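Local coordinates for protein putative secreted endoglycosylceramidase (Rhodococcus hoagii, PDB 6JYZ) that probably hydrolyses the glycosidic bond joining sugar to ceramide in galactosyl-type glycosphingolipids, as a secreted endogalactosylceramidase of glycoside hydrolase family 5, at residues Ala90-Pro95 with Val198-Arg203; Asp127-Tyr132 with Gln184-Asp189; Val215-Leu220 with Gln250-Gly255. All blocks are in the same frame, centred on the assembly; numbering follows the deposited sequence.

Interaction 1: residues Ala90-Pro95 with Val198-Arg203; sequences ALEPTP and VQTWAR
Thr200 presents its two branches to two neighbouring residues: its methyl to Leu91 and its hydroxyl to Glu92. The setting is the outer layer of the (beta/alpha)8 barrel of glycoside hydrolase family 5, where the end of the short helix 88-91 meets the side of helix 193-206. CG2 of Thr200 packs at 3.7 Å from CB of Leu91, and the CD1 branch of the leucine comes almost as near. The hydroxyl OG1 of Thr200 lies 2.8 Å from OE1 of Glu92. Its single proton also has the carbonyl of His196, one turn earlier in the same helix, as a possible acceptor, so the threonine may serve either. The division of labour follows from the threonine torsion: with chi1 at -66°, OG1 stands beside the backbone N while CG2 lies anti to that N.

Glu92 can meet the helix because its chain is fully extended, CG anti to the backbone N (chi1 -168°), and spans a backbone separation of 7.1 Å between its CA and that of Thr200. The carboxylate is buried and well supplied with donors: Trp88 NE1 bonds to OE1 and the amide of Gly96 to OE2, which probably stabilises its negative charge. Beyond this shell, the first residue to leave the helix is also fixed through its backbone, since Glu92 O accepts from Trp157 NE1. Leu91 is backed by Tyr102, Val103 and Met124. Arg203 reaches the same loop by bonding through NH1 to the carbonyl of Gly96. A water lies between the two segments, 2.8 Å from OE2 of Glu92 and 2.9 Å from OE1 of Gln199, and can donate to either.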
loop_
_atom_site.group_PDB
_atom_site.type_symbol
_atom_site.label_atom_id
_atom_site.label_comp_id
_atom_site.label_asym_id
_atom_site.label_seq_id
_atom_site.Cartn_x
_atom_site.Cartn_y
_atom_site.Cartn_z
ATOM N N ALA A 90 8.311 9.922 -12.539
ATOM C CA ALA A 90 9.578 10.471 -11.981
ATOM C C ALA A 90 10.705 9.512 -12.276
ATOM O O ALA A 90 11.839 9.964 -12.482
ATOM C CB ALA A 90 9.387 10.663 -10.493
ATOM N N LEU A 91 10.499 8.215 -12.386
ATOM C CA LEU A 91 11.566 7.299 -12.704
ATOM C C LEU A 91 11.959 7.468 -14.165
ATOM O O LEU A 91 13.165 7.340 -14.521
ATOM C CB LEU A 91 11.132 5.850 -12.506
ATOM C CG LEU A 91 10.987 5.464 -11.031
ATOM C CD1 LEU A 91 10.069 4.225 -10.866
ATOM C CD2 LEU A 91 12.369 5.196 -10.398
ATOM N N GLU A 92 11.012 7.638 -15.083
ATOM C CA GLU A 92 11.241 7.602 -16.533
ATOM C C GLU A 92 10.644 8.841 -17.133
ATOM O O GLU A 92 9.575 8.832 -17.798
ATOM C CB GLU A 92 10.637 6.340 -17.132
ATOM C CG GLU A 92 11.138 6.149 -18.576
ATOM C CD GLU A 92 10.689 4.880 -19.242
ATOM O OE1 GLU A 92 9.795 4.129 -18.750
ATOM O OE2 GLU A 92 11.269 4.570 -20.337
ATOM N N PRO A 93 11.250 10.045 -16.937
ATOM C CA PRO A 93 10.591 11.300 -17.311
ATOM C C PRO A 93 10.595 11.559 -18.800
ATOM O O PRO A 93 9.780 12.321 -19.274
ATOM C CB PRO A 93 11.423 12.377 -16.566
ATOM C CG PRO A 93 12.778 11.678 -16.354
ATOM C CD PRO A 93 12.399 10.235 -16.038
ATOM N N THR A 94 11.498 10.924 -19.509
ATOM C CA THR A 94 11.503 10.956 -20.946
ATOM C C THR A 94 11.676 9.509 -21.378
ATOM O O THR A 94 12.145 8.630 -20.610
ATOM C CB THR A 94 12.648 11.839 -21.547
ATOM O OG1 THR A 94 13.921 11.282 -21.166
ATOM C CG2 THR A 94 12.540 13.280 -21.065
ATOM N N PRO A 95 11.285 9.103 -22.590
ATOM C CA PRO A 95 11.285 7.691 -22.947
ATOM C C PRO A 95 12.672 7.057 -22.847
ATOM O O PRO A 95 13.633 7.557 -23.453
ATOM C CB PRO A 95 10.809 7.644 -24.439
ATOM C CG PRO A 95 10.106 8.959 -24.580
ATOM C CD PRO A 95 10.734 9.977 -23.655
ATOM N N VAL A 198 7.926 -2.142 -17.834
ATOM C CA VAL A 198 8.594 -3.368 -17.438
ATOM C C VAL A 198 10.100 -3.135 -17.262
ATOM O O VAL A 198 10.678 -3.571 -16.247
ATOM C CB VAL A 198 8.289 -4.468 -18.486
ATOM C CG1 VAL A 198 9.165 -5.682 -18.291
ATOM C CG2 VAL A 198 6.815 -4.891 -18.419
ATOM N N GLN A 199 10.737 -2.447 -18.216
ATOM C CA GLN A 199 12.160 -2.163 -18.097
ATOM C C GLN A 199 12.422 -1.247 -16.924
ATOM O O GLN A 199 13.416 -1.452 -16.202
ATOM C CB GLN A 199 12.636 -1.569 -19.413
ATOM C CG GLN A 199 14.099 -1.070 -19.297
ATOM C CD GLN A 199 14.642 -0.588 -20.618
ATOM O OE1 GLN A 199 14.292 0.468 -21.120
ATOM N NE2 GLN A 199 15.434 -1.426 -21.194
ATOM N N THR A 200 11.593 -0.244 -16.677
ATOM C CA THR A 200 11.765 0.638 -15.529
ATOM C C THR A 200 11.695 -0.173 -14.209
ATOM O O THR A 200 12.516 0.034 -13.302
ATOM C CB THR A 200 10.732 1.781 -15.574
ATOM O OG1 THR A 200 11.039 2.578 -16.715
ATOM C CG2 THR A 200 10.717 2.594 -14.292
ATOM N N TRP A 201 10.749 -1.107 -14.110
ATOM C CA TRP A 201 10.683 -1.951 -12.921
ATOM C C TRP A 201 11.950 -2.767 -12.763
ATOM O O TRP A 201 12.469 -2.903 -11.664
ATOM C CB TRP A 201 9.484 -2.925 -12.982
ATOM C CG TRP A 201 8.383 -2.554 -12.033
ATOM C CD1 TRP A 201 7.052 -2.400 -12.316
ATOM C CD2 TRP A 201 8.518 -2.331 -10.608
ATOM N NE1 TRP A 201 6.343 -2.112 -11.172
ATOM C CE2 TRP A 201 7.237 -2.047 -10.091
ATOM C CE3 TRP A 201 9.626 -2.318 -9.724
ATOM C CZ2 TRP A 201 7.018 -1.762 -8.730
ATOM C CZ3 TRP A 201 9.388 -2.015 -8.392
ATOM C CH2 TRP A 201 8.104 -1.708 -7.898
ATOM N N ALA A 202 12.466 -3.347 -13.843
ATOM C CA ALA A 202 13.706 -4.145 -13.761
ATOM C C ALA A 202 14.856 -3.270 -13.265
ATOM O O ALA A 202 15.617 -3.686 -12.361
ATOM C CB ALA A 202 13.998 -4.745 -15.115
ATOM N N ARG A 203 14.948 -2.056 -13.805
ATOM C CA ARG A 203 16.038 -1.144 -13.407
ATOM C C ARG A 203 15.891 -0.811 -11.933
ATOM O O ARG A 203 16.887 -0.737 -11.198
ATOM C CB ARG A 203 15.982 0.116 -14.270
ATOM C CG ARG A 203 16.452 -0.181 -15.693
ATOM C CD ARG A 203 16.134 1.023 -16.562
ATOM N NE ARG A 203 16.773 0.835 -17.873
ATOM C CZ ARG A 203 16.707 1.744 -18.810
ATOM N NH1 ARG A 203 15.900 2.774 -18.757
ATOM N NH2 ARG A 203 17.502 1.578 -19.884
HETATM O O HOH W 1 12.137 1.932 -19.830
#

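Interaction 2: residues Asp127-Tyr132 with Gln184-Asp189; sequences DAWGPY and QAFYDD
Trp129 and Phe186 meet as two flat groups set obliquely, their planes inclined at 56° and the centroid of the tryptophan six-membered ring 5.6 Å from that of the phenylalanine. The pair belongs to the periphery of a family 5 (beta/alpha)8 barrel, where the long loop after strand 119-124 packs against helix 177-187, to which it leads. The far rim of the indole does the touching: CH2 of Trp129 comes within 3.5 Å of CB of Phe186, and CZ3 is almost as near. CD1 of the phenylalanine lies at the indole edge, close to its plane. Other rings complete the cluster, for Phe183 meets Trp129 edge-to-face and Phe240 does the same with Phe186. On its own helix, Phe186 sets CD2 3.7 Å above one face of the Tyr187 ring, toward its rim.

The indole spans the 9.8 Å between the two CA atoms because its CG is anti to the backbone N (chi1 -179°), which carries the six-membered ring across to the helix. At the near end NE1 bonds to Thr159 OG1, fixing the rotation of the ring and satisfying its buried N-H. Backbone bonds from Trp129 to Ala154 and from Gly130 to Trp151 tie this part of the connection to a later part of it. The two side chains thus join an irregular chain to a helix.

Just past Phe186 that helix closes in a Schellman motif, Asp189 taking positive phi and its N bonding to Phe186 O at 2.9 Å. The Asp189 carboxylate forms a salt bridge with Arg243 and accepts from the amide of Gly195. NE2 of Gln184, also bonded to Gln236 OE1, approaches OD2 of Asp188 from above the carboxylate plane, at 3.2 Å and with an N-H...O angle of 163°.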
loop_
_atom_site.group_PDB
_atom_site.type_symbol
_atom_site.label_atom_id
_atom_site.label_comp_id
_atom_site.label_asym_id
_atom_site.label_seq_id
_atom_site.Cartn_x
_atom_site.Cartn_y
_atom_site.Cartn_z
ATOM N N ASP A 127 -3.162 6.981 -9.924
ATOM C CA ASP A 127 -4.625 7.065 -9.862
ATOM C C ASP A 127 -5.066 7.624 -11.195
ATOM O O ASP A 127 -4.463 8.580 -11.688
ATOM C CB ASP A 127 -5.122 8.053 -8.784
ATOM C CG ASP A 127 -4.601 7.724 -7.410
ATOM O OD1 ASP A 127 -5.164 6.808 -6.770
ATOM O OD2 ASP A 127 -3.635 8.378 -6.957
ATOM N N ALA A 128 -6.116 7.045 -11.794
ATOM C CA ALA A 128 -6.626 7.594 -13.045
ATOM C C ALA A 128 -5.504 7.798 -14.060
ATOM O O ALA A 128 -5.447 8.808 -14.758
ATOM C CB ALA A 128 -7.434 8.878 -12.839
ATOM N N TRP A 129 -4.621 6.775 -14.115
ATOM C CA TRP A 129 -3.520 6.710 -15.100
ATOM C C TRP A 129 -2.341 7.655 -14.811
ATOM O O TRP A 129 -1.204 7.143 -14.784
ATOM C CB TRP A 129 -4.012 6.873 -16.562
ATOM C CG TRP A 129 -2.850 6.780 -17.525
ATOM C CD1 TRP A 129 -2.262 7.858 -18.142
ATOM C CD2 TRP A 129 -2.108 5.606 -17.882
ATOM N NE1 TRP A 129 -1.220 7.374 -18.911
ATOM C CE2 TRP A 129 -1.064 6.017 -18.748
ATOM C CE3 TRP A 129 -2.205 4.246 -17.545
ATOM C CZ2 TRP A 129 -0.122 5.112 -19.240
ATOM C CZ3 TRP A 129 -1.254 3.367 -18.033
ATOM C CH2 TRP A 129 -0.212 3.821 -18.857
ATOM N N GLY A 130 -2.547 8.957 -14.700
ATOM C CA GLY A 130 -1.388 9.813 -14.479
ATOM C C GLY A 130 -1.730 11.261 -14.319
ATOM O O GLY A 130 -2.893 11.663 -14.271
ATOM N N PRO A 131 -0.677 12.113 -14.209
ATOM C CA PRO A 131 -0.915 13.550 -14.064
ATOM C C PRO A 131 -1.494 14.250 -15.280
ATOM O O PRO A 131 -1.933 15.384 -15.101
ATOM C CB PRO A 131 0.514 14.156 -13.831
ATOM C CG PRO A 131 1.351 12.952 -13.359
ATOM C CD PRO A 131 0.758 11.746 -14.111
ATOM N N TYR A 132 -1.481 13.604 -16.445
ATOM C CA TYR A 132 -1.736 14.348 -17.682
ATOM C C TYR A 132 -3.096 14.006 -18.249
ATOM O O TYR A 132 -3.319 14.330 -19.438
ATOM C CB TYR A 132 -0.578 14.088 -18.681
ATOM C CG TYR A 132 0.737 14.546 -18.105
ATOM C CD1 TYR A 132 1.059 15.901 -18.112
ATOM C CD2 TYR A 132 1.583 13.687 -17.455
ATOM C CE1 TYR A 132 2.224 16.369 -17.485
ATOM C CE2 TYR A 132 2.750 14.114 -16.812
ATOM C CZ TYR A 132 3.034 15.451 -16.825
ATOM O OH TYR A 132 4.185 15.921 -16.194
ATOM N N GLN A 184 -5.921 1.179 -21.809
ATOM C CA GLN A 184 -6.000 0.129 -22.802
ATOM C C GLN A 184 -4.770 0.191 -23.722
ATOM O O GLN A 184 -4.240 -0.852 -24.120
ATOM C CB GLN A 184 -7.302 0.180 -23.605
ATOM C CG GLN A 184 -7.496 -1.100 -24.432
ATOM C CD GLN A 184 -7.527 -2.315 -23.524
ATOM O OE1 GLN A 184 -8.146 -2.285 -22.438
ATOM N NE2 GLN A 184 -6.911 -3.414 -23.946
ATOM N N ALA A 185 -4.304 1.421 -24.058
ATOM C CA ALA A 185 -3.073 1.545 -24.861
ATOM C C ALA A 185 -1.914 0.896 -24.145
ATOM O O ALA A 185 -1.108 0.189 -24.762
ATOM C CB ALA A 185 -2.795 2.998 -25.070
ATOM N N PHE A 186 -1.835 1.067 -22.816
ATOM C CA PHE A 186 -0.806 0.400 -22.027
ATOM C C PHE A 186 -0.957 -1.105 -22.088
ATOM O O PHE A 186 0.042 -1.841 -22.340
ATOM C CB PHE A 186 -0.900 0.894 -20.593
ATOM C CG PHE A 186 -0.094 0.139 -19.588
ATOM C CD1 PHE A 186 1.276 0.393 -19.430
ATOM C CD2 PHE A 186 -0.708 -0.827 -18.827
ATOM C CE1 PHE A 186 2.006 -0.322 -18.490
ATOM C CE2 PHE A 186 0.022 -1.574 -17.904
ATOM C CZ PHE A 186 1.396 -1.317 -17.720
ATOM N N TYR A 187 -2.165 -1.672 -21.862
ATOM C CA TYR A 187 -2.273 -3.127 -21.877
ATOM C C TYR A 187 -1.950 -3.690 -23.265
ATOM O O TYR A 187 -1.415 -4.823 -23.335
ATOM C CB TYR A 187 -3.689 -3.559 -21.431
ATOM C CG TYR A 187 -3.970 -3.234 -19.996
ATOM C CD1 TYR A 187 -3.122 -3.699 -18.970
ATOM C CD2 TYR A 187 -5.059 -2.427 -19.637
ATOM C CE1 TYR A 187 -3.392 -3.373 -17.646
ATOM C CE2 TYR A 187 -5.381 -2.161 -18.312
ATOM C CZ TYR A 187 -4.488 -2.595 -17.328
ATOM O OH TYR A 187 -4.737 -2.277 -16.000
ATOM N N ASP A 188 -2.291 -2.934 -24.306
ATOM C CA ASP A 188 -1.978 -3.374 -25.685
ATOM C C ASP A 188 -0.541 -3.066 -26.087
ATOM O O ASP A 188 -0.141 -3.397 -27.195
ATOM C CB ASP A 188 -3.004 -2.772 -26.634
ATOM C CG ASP A 188 -4.408 -3.397 -26.340
ATOM O OD1 ASP A 188 -4.467 -4.562 -25.960
ATOM O OD2 ASP A 188 -5.308 -2.756 -26.621
ATOM N N ASP A 189 0.241 -2.443 -25.212
ATOM C CA ASP A 189 1.658 -2.118 -25.450
ATOM C C ASP A 189 1.762 -1.212 -26.675
ATOM O O ASP A 189 2.750 -1.278 -27.428
ATOM C CB ASP A 189 2.549 -3.359 -25.584
ATOM C CG ASP A 189 3.999 -3.101 -25.247
ATOM O OD1 ASP A 189 4.367 -2.080 -24.667
ATOM O OD2 ASP A 189 4.760 -4.072 -25.544
#

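Interaction 3: residues Val215-Leu220 with Gln250-Gly255; sequences VGYDLL and QAETGG
Tyr217 and Glu252 reach each other through similar first torsions, each with CG beside its backbone N and anti to the carbonyl carbon (chi1 -43° and -71°). The glutamate chain runs extended beyond CG, and the two side chains approach from opposite directions and join at their polar ends. The phenol OH of Tyr217 donates to OE2 of Glu252 at 2.6 Å, a short bond between buried groups. The acceptor is met on its anti side, 22° out of the carboxylate plane. Relative to the ring, OE2 lies at the edge near the ring plane, only 3.2 Å from CE2, so the carboxylate sits beside the phenol rim and not over a face.

OE2 is gripped twice, since the amide of His258 also donates to it, while OE1 forms a salt bridge with Arg249. These partners fix the rotation of the carboxylate and would be expected to stabilise its charge. A phenylalanine in place of Tyr217 would probably leave OE2 with one bond fewer in a buried place, and the glutamate less firmly held against the strand.

Glu252 stands where the chain leaves helix 230-251. There Gln250 O accepts from both the backbone N of Thr253 and its hydroxyl OG1, the latter at 2.7 Å. A type II beta turn from Glu252 to Gly255 follows, with Gly255 N bonding to Glu252 O at 2.8 Å.

The tyrosine ring, meanwhile, packs on Ile248, Ala205 and Trp201, so it faces the helical layer, whereas the next residue, Asp218, pairs with Arg83. Such alternation of outward and inward side chains along a parallel strand, with an outer helix leading into the adjacent strand 259-262, is typical of the (beta/alpha)8 barrel of glycoside hydrolase family 5.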
loop_
_atom_site.group_PDB
_atom_site.type_symbol
_atom_site.label_atom_id
_atom_site.label_comp_id
_atom_site.label_asym_id
_atom_site.label_seq_id
_atom_site.Cartn_x
_atom_site.Cartn_y
_atom_site.Cartn_z
ATOM N N VAL A 215 10.694 -5.070 1.174
ATOM C CA VAL A 215 9.856 -6.263 1.147
ATOM C C VAL A 215 9.778 -6.827 -0.268
ATOM O O VAL A 215 9.913 -7.992 -0.514
ATOM C CB VAL A 215 8.422 -5.859 1.574
ATOM C CG1 VAL A 215 7.493 -7.109 1.537
ATOM C CG2 VAL A 215 8.407 -5.197 2.951
ATOM N N GLY A 216 9.548 -5.884 -1.195
ATOM C CA GLY A 216 9.294 -6.231 -2.572
ATOM C C GLY A 216 8.482 -5.136 -3.233
ATOM O O GLY A 216 8.521 -3.972 -2.820
ATOM N N TYR A 217 7.790 -5.596 -4.290
ATOM C CA TYR A 217 7.411 -4.673 -5.355
ATOM C C TYR A 217 5.910 -4.814 -5.588
ATOM O O TYR A 217 5.473 -5.920 -5.970
ATOM C CB TYR A 217 8.118 -5.078 -6.657
ATOM C CG TYR A 217 9.564 -5.461 -6.472
ATOM C CD1 TYR A 217 10.503 -4.547 -6.099
ATOM C CD2 TYR A 217 9.908 -6.784 -6.668
ATOM C CE1 TYR A 217 11.877 -4.968 -5.925
ATOM C CE2 TYR A 217 11.205 -7.227 -6.514
ATOM C CZ TYR A 217 12.160 -6.284 -6.184
ATOM O OH TYR A 217 13.471 -6.738 -6.047
ATOM N N ASP A 218 5.150 -3.752 -5.386
ATOM C CA ASP A 218 3.714 -3.720 -5.703
ATOM C C ASP A 218 3.656 -3.198 -7.140
ATOM O O ASP A 218 3.862 -2.006 -7.413
ATOM C CB ASP A 218 2.985 -2.862 -4.648
ATOM C CG ASP A 218 1.468 -2.897 -4.729
ATOM O OD1 ASP A 218 0.878 -3.365 -5.747
ATOM O OD2 ASP A 218 0.881 -2.393 -3.766
ATOM N N LEU A 219 3.411 -4.150 -8.069
ATOM C CA LEU A 219 3.734 -3.924 -9.465
ATOM C C LEU A 219 3.002 -2.772 -10.122
ATOM O O LEU A 219 3.577 -2.038 -10.917
ATOM C CB LEU A 219 3.495 -5.205 -10.256
ATOM C CG LEU A 219 4.349 -6.379 -9.796
ATOM C CD1 LEU A 219 3.951 -7.631 -10.624
ATOM C CD2 LEU A 219 5.838 -6.082 -9.991
ATOM N N LEU A 220 1.713 -2.607 -9.781
ATOM C CA LEU A 220 0.994 -1.415 -10.237
ATOM C C LEU A 220 -0.190 -1.205 -9.316
ATOM O O LEU A 220 -1.008 -2.164 -9.121
ATOM C CB LEU A 220 0.518 -1.573 -11.683
ATOM C CG LEU A 220 -0.174 -0.356 -12.304
ATOM C CD1 LEU A 220 0.747 0.857 -12.316
ATOM C CD2 LEU A 220 -0.632 -0.704 -13.695
ATOM N N GLN A 250 15.171 -11.330 -13.459
ATOM C CA GLN A 250 16.473 -11.248 -14.124
ATOM C C GLN A 250 17.307 -10.120 -13.531
ATOM O O GLN A 250 18.522 -10.277 -13.316
ATOM C CB GLN A 250 16.234 -11.056 -15.624
ATOM C CG GLN A 250 17.521 -10.931 -16.454
ATOM C CD GLN A 250 18.344 -12.185 -16.375
ATOM O OE1 GLN A 250 17.832 -13.301 -16.536
ATOM N NE2 GLN A 250 19.638 -11.998 -16.120
ATOM N N ALA A 251 16.715 -8.982 -13.252
ATOM C CA ALA A 251 17.436 -7.836 -12.764
ATOM C C ALA A 251 17.938 -8.080 -11.350
ATOM O O ALA A 251 18.845 -7.362 -10.875
ATOM C CB ALA A 251 16.532 -6.606 -12.787
ATOM N N GLU A 252 17.375 -9.018 -10.589
ATOM C CA GLU A 252 17.811 -9.320 -9.240
ATOM C C GLU A 252 19.008 -10.254 -9.222
ATOM O O GLU A 252 19.476 -10.586 -8.144
ATOM C CB GLU A 252 16.677 -9.984 -8.443
ATOM C CG GLU A 252 15.535 -9.018 -8.088
ATOM C CD GLU A 252 14.373 -9.805 -7.518
ATOM O OE1 GLU A 252 14.052 -10.885 -7.963
ATOM O OE2 GLU A 252 13.739 -9.257 -6.555
ATOM N N THR A 253 19.507 -10.646 -10.398
ATOM C CA THR A 253 20.744 -11.474 -10.454
ATOM C C THR A 253 21.851 -10.756 -9.669
ATOM O O THR A 253 22.081 -9.581 -9.775
ATOM C CB THR A 253 21.147 -11.666 -11.913
ATOM O OG1 THR A 253 20.108 -12.346 -12.635
ATOM C CG2 THR A 253 22.388 -12.532 -12.068
ATOM N N GLY A 254 22.516 -11.548 -8.826
ATOM C CA GLY A 254 23.584 -11.038 -7.949
ATOM C C GLY A 254 23.055 -10.567 -6.609
ATOM O O GLY A 254 23.835 -10.269 -5.697
ATOM N N GLY A 255 21.711 -10.493 -6.440
ATOM C CA GLY A 255 21.076 -10.248 -5.151
ATOM C C GLY A 255 20.209 -11.447 -4.818
ATOM O O GLY A 255 20.597 -12.598 -4.942
#

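Overall arrangement
The three contacts lie in one region of the family 5 barrel and join loops, helices and one strand of it. Along the chain interaction 2 is nested inside the loop closed by interaction 1, and interaction 3 follows both. Centres of interactions 1 and 2 are about 14 Å apart, linked by the consecutive helices 177-187 and 193-206, without touching (nearest atoms about 6 Å). Interactions 1 and 3 are equally far apart but touch directly: Trp201 NE1 probably bonds to Leu219 O at 2.8 Å, and Ala202 packs on Ala251. Interactions 2 and 3, about 22 Å apart between centres, do not touch (nearest atoms about 4 Å). Helix 193-206 thus lies between the chain after helix 88-91 and strand 214-218 with helix 230-251.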